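Local coordinates for mannan endo-1,4-beta-mannosidase (Bacillus subtilis, PDB 3CBW), which catalyses the random endo-hydrolysis of beta-1,4-mannosidic linkages in mannan, galactomannan and glucomannan, and so takes part in glucomannan breakdown, at residues A[285-290]-A[320-325]; A[68-73]-A[100-105]. The protein carries 3 engineered substitutions. All coordinates share one frame; numbering follows the deposited sequence. Where two conformers were deposited one is given.

How the interactions relate
Interaction 1 packs helix 287-297 against helix 319-324 on the outside of the TIM barrel of this glycosyl hydrolase family 26 enzyme, and interaction 2 joins the entry of barrel strand 72-79 to its outer helix 96-104, their centres about 20 Å apart. Interaction 2 comes first along the chain and closes before interaction 1 opens. Strand 41-49 lies between the two regions, pairing with both 72-79 and 301-306. The contacts also touch directly, Tyr323 laying its ring against Gln68 and the backbone of Ser69 and its OH on Pro70 CB, 3.5 Å away. Helix 319-324 thus meets the loop leading into strand 72-79, beside the pairing of 41-49 with 301-306 that closes the barrel.

Interaction 1: residues A[285-290]-A[320-325]; sequences FDYSLF and SALYHD
Leu322 meets Tyr287 and Phe290 in an apolar contact between the start of helix 287-297 and the short helix 319-324, two helices packed on the outside of the barrel. Its CD2 methyl lies 3.8 Å from Tyr287 CB and just as near Tyr287 CD1, approaching the phenol ring obliquely. The other methyl, CD1, sits at the edge of the Phe290 ring, 4.4 Å from Phe290 CD2. With CG anti to the backbone N (chi1 175°), the two leucine branches reach across to different aromatic residues. Farther out, Ser288 CB and Ala321 CB pack at 3.7 Å. Within the first segment, Phe285 CE2 stands over the centre of one face of the Tyr287 ring. Asp286, the N-cap of helix 287-297, bonds within its own segment: its OD1 accepts from Ser288 N at 2.8 Å and from Ser288 OG at 2.6 Å, both donors coming from the same face of the carboxylate. Tyr287 OH bonds outward to Trp311 O, and the Tyr287 side chain lies about 6 Å from that of Trp307, which by similarity probably binds substrate. Leu322 continues inward onto Phe304 of strand 301-306. Between these two segments the side chains thus meet through carbon atoms, with the Asp325-Lys295 salt bridge a polar tie farther along, while the double grip on Asp286 OD1 would probably steady the helix start that presents Tyr287 and Ser288 to their partners.

Interaction 2: residues A[68-73]-A[100-105]; sequences QSPAIY and MSYWKN
Tyr102 extends from helix 96-104 to the turn before strand 72-79, where its OH donates a 2.6 Å hydrogen bond to Pro70 O. The bond falls on a lone pair in the carbonyl plane, with a C=O...donor angle of 141°. The same hydroxyl rests on the proline ring, 3.4 Å from Pro70 CG, and Ala71 O lies at the phenol's edge, 3.6 Å from Tyr102 CE1. Over one face comes Tyr73 CB, a CH-pi contact 3.7 Å from the Tyr102 ring centroid and nearly along the ring normal. The Tyr73 ring itself is slid aside: the two planes are nearly parallel, at 17°, but the centroids are 5.2 Å apart and the rings barely overlap. A phenylalanine at Tyr102 would probably keep the CH-pi packing but leave Pro70 O without this bond between helix and strand entry. Tyr73 CG lies roughly anti to its backbone N (chi1 -152°), carrying its ring away from the helix toward the bonds its OH makes with Ser55 O and Ala59 N. Lys331 adds a cation-pi contact to the Tyr102 ring. The contact belongs to a beta-alpha-beta unit of the barrel, strand 72-79, helix 96-104 and strand 108-114, with Ala71 and Tyr73 bonded to Ile108 through their backbones; helix 57-66 flanks it, Ile62 touching Pro70 and Ala59 touching Tyr102.

Interaction 1: residues A[285-290]-A[320-325]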
# COMPACT_ATOMS: atom_id res chain seq x y z
N PHE A 285 15.20 2.59 -17.60
CA PHE A 285 14.04 3.11 -16.87
C PHE A 285 14.20 4.59 -16.57
O PHE A 285 15.27 5.03 -16.16
CB PHE A 285 13.80 2.35 -15.57
CG PHE A 285 12.46 2.64 -14.94
CD1 PHE A 285 11.33 1.92 -15.33
CD2 PHE A 285 12.34 3.62 -13.97
CE1 PHE A 285 10.09 2.17 -14.74
CE2 PHE A 285 11.10 3.90 -13.40
CZ PHE A 285 9.97 3.17 -13.78
N ASP A 286 13.14 5.36 -16.78
CA ASP A 286 13.19 6.80 -16.58
C ASP A 286 11.95 7.30 -15.84
O ASP A 286 10.84 7.31 -16.40
CB ASP A 286 13.33 7.51 -17.94
CG ASP A 286 13.69 8.99 -17.82
OD1 ASP A 286 13.35 9.63 -16.80
OD2 ASP A 286 14.29 9.53 -18.78
N TYR A 287 12.14 7.73 -14.59
CA TYR A 287 11.02 8.20 -13.78
C TYR A 287 10.38 9.48 -14.33
O TYR A 287 9.23 9.77 -14.03
CB TYR A 287 11.42 8.37 -12.31
CG TYR A 287 11.28 7.09 -11.49
CD1 TYR A 287 10.02 6.64 -11.10
CD2 TYR A 287 12.40 6.34 -11.11
CE1 TYR A 287 9.87 5.47 -10.35
CE2 TYR A 287 12.26 5.17 -10.35
CZ TYR A 287 10.98 4.74 -9.99
OH TYR A 287 10.82 3.58 -9.26
N SER A 288 11.11 10.24 -15.15
CA SER A 288 10.52 11.43 -15.78
C SER A 288 9.42 11.05 -16.76
O SER A 288 8.44 11.79 -16.91
CB SER A 288 11.58 12.32 -16.45
OG SER A 288 12.08 11.73 -17.64
N LEU A 289 9.57 9.90 -17.40
CA LEU A 289 8.54 9.38 -18.30
C LEU A 289 7.32 8.89 -17.54
O LEU A 289 6.20 8.96 -18.04
CB LEU A 289 9.10 8.28 -19.21
CG LEU A 289 10.21 8.76 -20.16
CD1 LEU A 289 10.89 7.57 -20.82
CD2 LEU A 289 9.67 9.75 -21.20
N PHE A 290 7.54 8.38 -16.33
CA PHE A 290 6.42 7.93 -15.49
C PHE A 290 5.52 9.09 -15.07
O PHE A 290 4.29 9.01 -15.19
CB PHE A 290 6.97 7.18 -14.27
CG PHE A 290 5.93 6.80 -13.26
CD1 PHE A 290 4.88 5.94 -13.60
CD2 PHE A 290 6.01 7.27 -11.95
CE1 PHE A 290 3.92 5.57 -12.65
CE2 PHE A 290 5.05 6.92 -11.00
CZ PHE A 290 4.01 6.06 -11.35
N SER A 320 15.19 13.83 -10.45
CA SER A 320 14.99 15.26 -10.25
C SER A 320 13.74 15.74 -10.96
O SER A 320 12.94 16.49 -10.38
CB SER A 320 16.21 16.05 -10.72
OG SER A 320 17.34 15.75 -9.92
N ALA A 321 13.55 15.30 -12.20
CA ALA A 321 12.37 15.69 -12.97
C ALA A 321 11.09 15.18 -12.32
O ALA A 321 10.08 15.89 -12.29
CB ALA A 321 12.48 15.21 -14.41
N LEU A 322 11.13 13.96 -11.78
CA LEU A 322 10.01 13.37 -11.04
C LEU A 322 9.67 14.21 -9.81
O LEU A 322 8.51 14.58 -9.60
CB LEU A 322 10.35 11.94 -10.61
CG LEU A 322 9.33 11.22 -9.72
CD1 LEU A 322 8.05 10.91 -10.50
CD2 LEU A 322 9.95 9.94 -9.16
N TYR A 323 10.68 14.53 -9.01
CA TYR A 323 10.46 15.20 -7.74
C TYR A 323 10.18 16.69 -7.89
O TYR A 323 9.54 17.29 -7.02
CB TYR A 323 11.59 14.88 -6.75
CG TYR A 323 11.27 13.63 -5.97
CD1 TYR A 323 11.54 12.36 -6.49
CD2 TYR A 323 10.67 13.72 -4.72
CE1 TYR A 323 11.20 11.22 -5.77
CE2 TYR A 323 10.33 12.60 -4.00
CZ TYR A 323 10.60 11.35 -4.52
OH TYR A 323 10.26 10.24 -3.78
N HIS A 324 10.63 17.28 -8.99
CA HIS A 324 10.43 18.72 -9.21
C HIS A 324 9.29 19.04 -10.16
O HIS A 324 8.99 20.21 -10.38
CB HIS A 324 11.72 19.39 -9.69
CG HIS A 324 12.80 19.37 -8.65
ND1 HIS A 324 12.90 20.33 -7.67
CD2 HIS A 324 13.80 18.49 -8.42
CE1 HIS A 324 13.92 20.05 -6.88
NE2 HIS A 324 14.50 18.95 -7.32
N ASP A 325 8.63 18.01 -10.69
CA ASP A 325 7.49 18.25 -11.57
C ASP A 325 6.44 19.06 -10.83
O ASP A 325 6.23 18.85 -9.63
CB ASP A 325 6.89 16.93 -12.05
CG ASP A 325 5.95 17.12 -13.21
OD1 ASP A 325 4.78 17.51 -12.97
OD2 ASP A 325 6.38 16.95 -14.38

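Interaction 2: residues A[68-73]-A[100-105]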
# COMPACT_ATOMS: atom_id res chain seq x y z
N GLN A 68 14.39 17.03 -2.23
CA GLN A 68 13.03 16.82 -1.74
C GLN A 68 12.93 15.45 -1.11
O GLN A 68 13.71 14.56 -1.42
CB GLN A 68 12.04 16.92 -2.89
CG GLN A 68 12.02 18.28 -3.59
CD GLN A 68 11.41 19.37 -2.74
OE1 GLN A 68 10.37 19.17 -2.10
NE2 GLN A 68 12.05 20.52 -2.72
N SER A 69 11.93 15.27 -0.26
CA SER A 69 11.67 13.97 0.36
C SER A 69 10.31 13.43 -0.08
O SER A 69 9.40 14.21 -0.33
CB SER A 69 11.70 14.07 1.88
OG SER A 69 12.95 14.53 2.34
N PRO A 70 10.16 12.09 -0.14
CA PRO A 70 8.85 11.54 -0.53
C PRO A 70 7.76 11.93 0.46
O PRO A 70 7.98 11.94 1.68
CB PRO A 70 9.07 10.02 -0.51
CG PRO A 70 10.30 9.80 0.33
CD PRO A 70 11.15 11.03 0.13
N ALA A 71 6.58 12.29 -0.06
CA ALA A 71 5.45 12.58 0.82
C ALA A 71 5.03 11.36 1.64
O ALA A 71 4.69 11.49 2.82
CB ALA A 71 4.28 13.14 0.03
N ILE A 72 5.05 10.18 1.02
CA ILE A 72 4.66 8.94 1.66
C ILE A 72 5.88 8.06 1.91
O ILE A 72 6.75 7.94 1.03
CB ILE A 72 3.65 8.19 0.78
CG1 ILE A 72 2.37 9.02 0.66
CG2 ILE A 72 3.36 6.78 1.35
CD1 ILE A 72 1.46 8.56 -0.46
N TYR A 73 5.97 7.49 3.11
CA TYR A 73 7.08 6.58 3.41
C TYR A 73 6.50 5.26 3.89
O TYR A 73 5.65 5.23 4.78
CB TYR A 73 8.02 7.17 4.44
CG TYR A 73 9.44 6.67 4.32
CD1 TYR A 73 10.15 6.82 3.13
CD2 TYR A 73 10.10 6.07 5.40
CE1 TYR A 73 11.47 6.37 3.01
CE2 TYR A 73 11.42 5.63 5.28
CZ TYR A 73 12.10 5.80 4.10
OH TYR A 73 13.42 5.39 3.96
N MET A 100 5.60 7.49 12.71
CA MET A 100 4.97 8.56 13.46
C MET A 100 5.70 9.89 13.26
O MET A 100 5.07 10.93 13.05
CB MET A 100 4.91 8.20 14.95
CG MET A 100 4.09 6.95 15.25
SD MET A 100 3.98 6.44 16.99
CE MET A 100 5.22 7.57 17.67
N SER A 101 7.02 9.83 13.27
CA SER A 101 7.82 11.03 13.04
C SER A 101 7.63 11.57 11.64
O SER A 101 7.64 12.78 11.43
CB SER A 101 9.30 10.73 13.27
OG SER A 101 9.54 10.34 14.61
N TYR A 102 7.43 10.66 10.68
CA TYR A 102 7.22 11.09 9.30
C TYR A 102 5.95 11.92 9.18
O TYR A 102 5.96 12.97 8.52
CB TYR A 102 7.20 9.90 8.32
CG TYR A 102 7.85 10.23 7.00
CD1 TYR A 102 7.10 10.58 5.88
CD2 TYR A 102 9.24 10.21 6.88
CE1 TYR A 102 7.71 10.91 4.68
CE2 TYR A 102 9.86 10.52 5.68
CZ TYR A 102 9.09 10.87 4.58
OH TYR A 102 9.74 11.19 3.41
N TRP A 103 4.88 11.46 9.83
CA TRP A 103 3.64 12.23 9.91
C TRP A 103 3.83 13.58 10.60
O TRP A 103 3.40 14.62 10.08
CB TRP A 103 2.55 11.43 10.62
CG TRP A 103 1.35 12.25 10.97
CD1 TRP A 103 1.01 12.73 12.21
CD2 TRP A 103 0.35 12.73 10.07
NE1 TRP A 103 -0.14 13.47 12.13
CE2 TRP A 103 -0.57 13.48 10.83
CE3 TRP A 103 0.13 12.58 8.69
CZ2 TRP A 103 -1.67 14.10 10.26
CZ3 TRP A 103 -0.97 13.19 8.13
CH2 TRP A 103 -1.87 13.94 8.92
N LYS A 104 4.48 13.56 11.76
CA LYS A 104 4.77 14.80 12.50
C LYS A 104 5.49 15.82 11.62
O LYS A 104 5.22 17.02 11.69
CB LYS A 104 5.62 14.47 13.73
CG LYS A 104 6.12 15.66 14.54
CD LYS A 104 5.00 16.32 15.34
CE LYS A 104 5.56 17.31 16.35
NZ LYS A 104 6.18 16.62 17.52
N ASN A 105 6.39 15.33 10.77
CA ASN A 105 7.23 16.17 9.94
C ASN A 105 6.74 16.38 8.51
O ASN A 105 7.50 16.80 7.63
CB ASN A 105 8.67 15.68 9.98
CG ASN A 105 9.30 15.91 11.32
OD1 ASN A 105 9.38 17.04 11.80
ND2 ASN A 105 9.74 14.84 11.96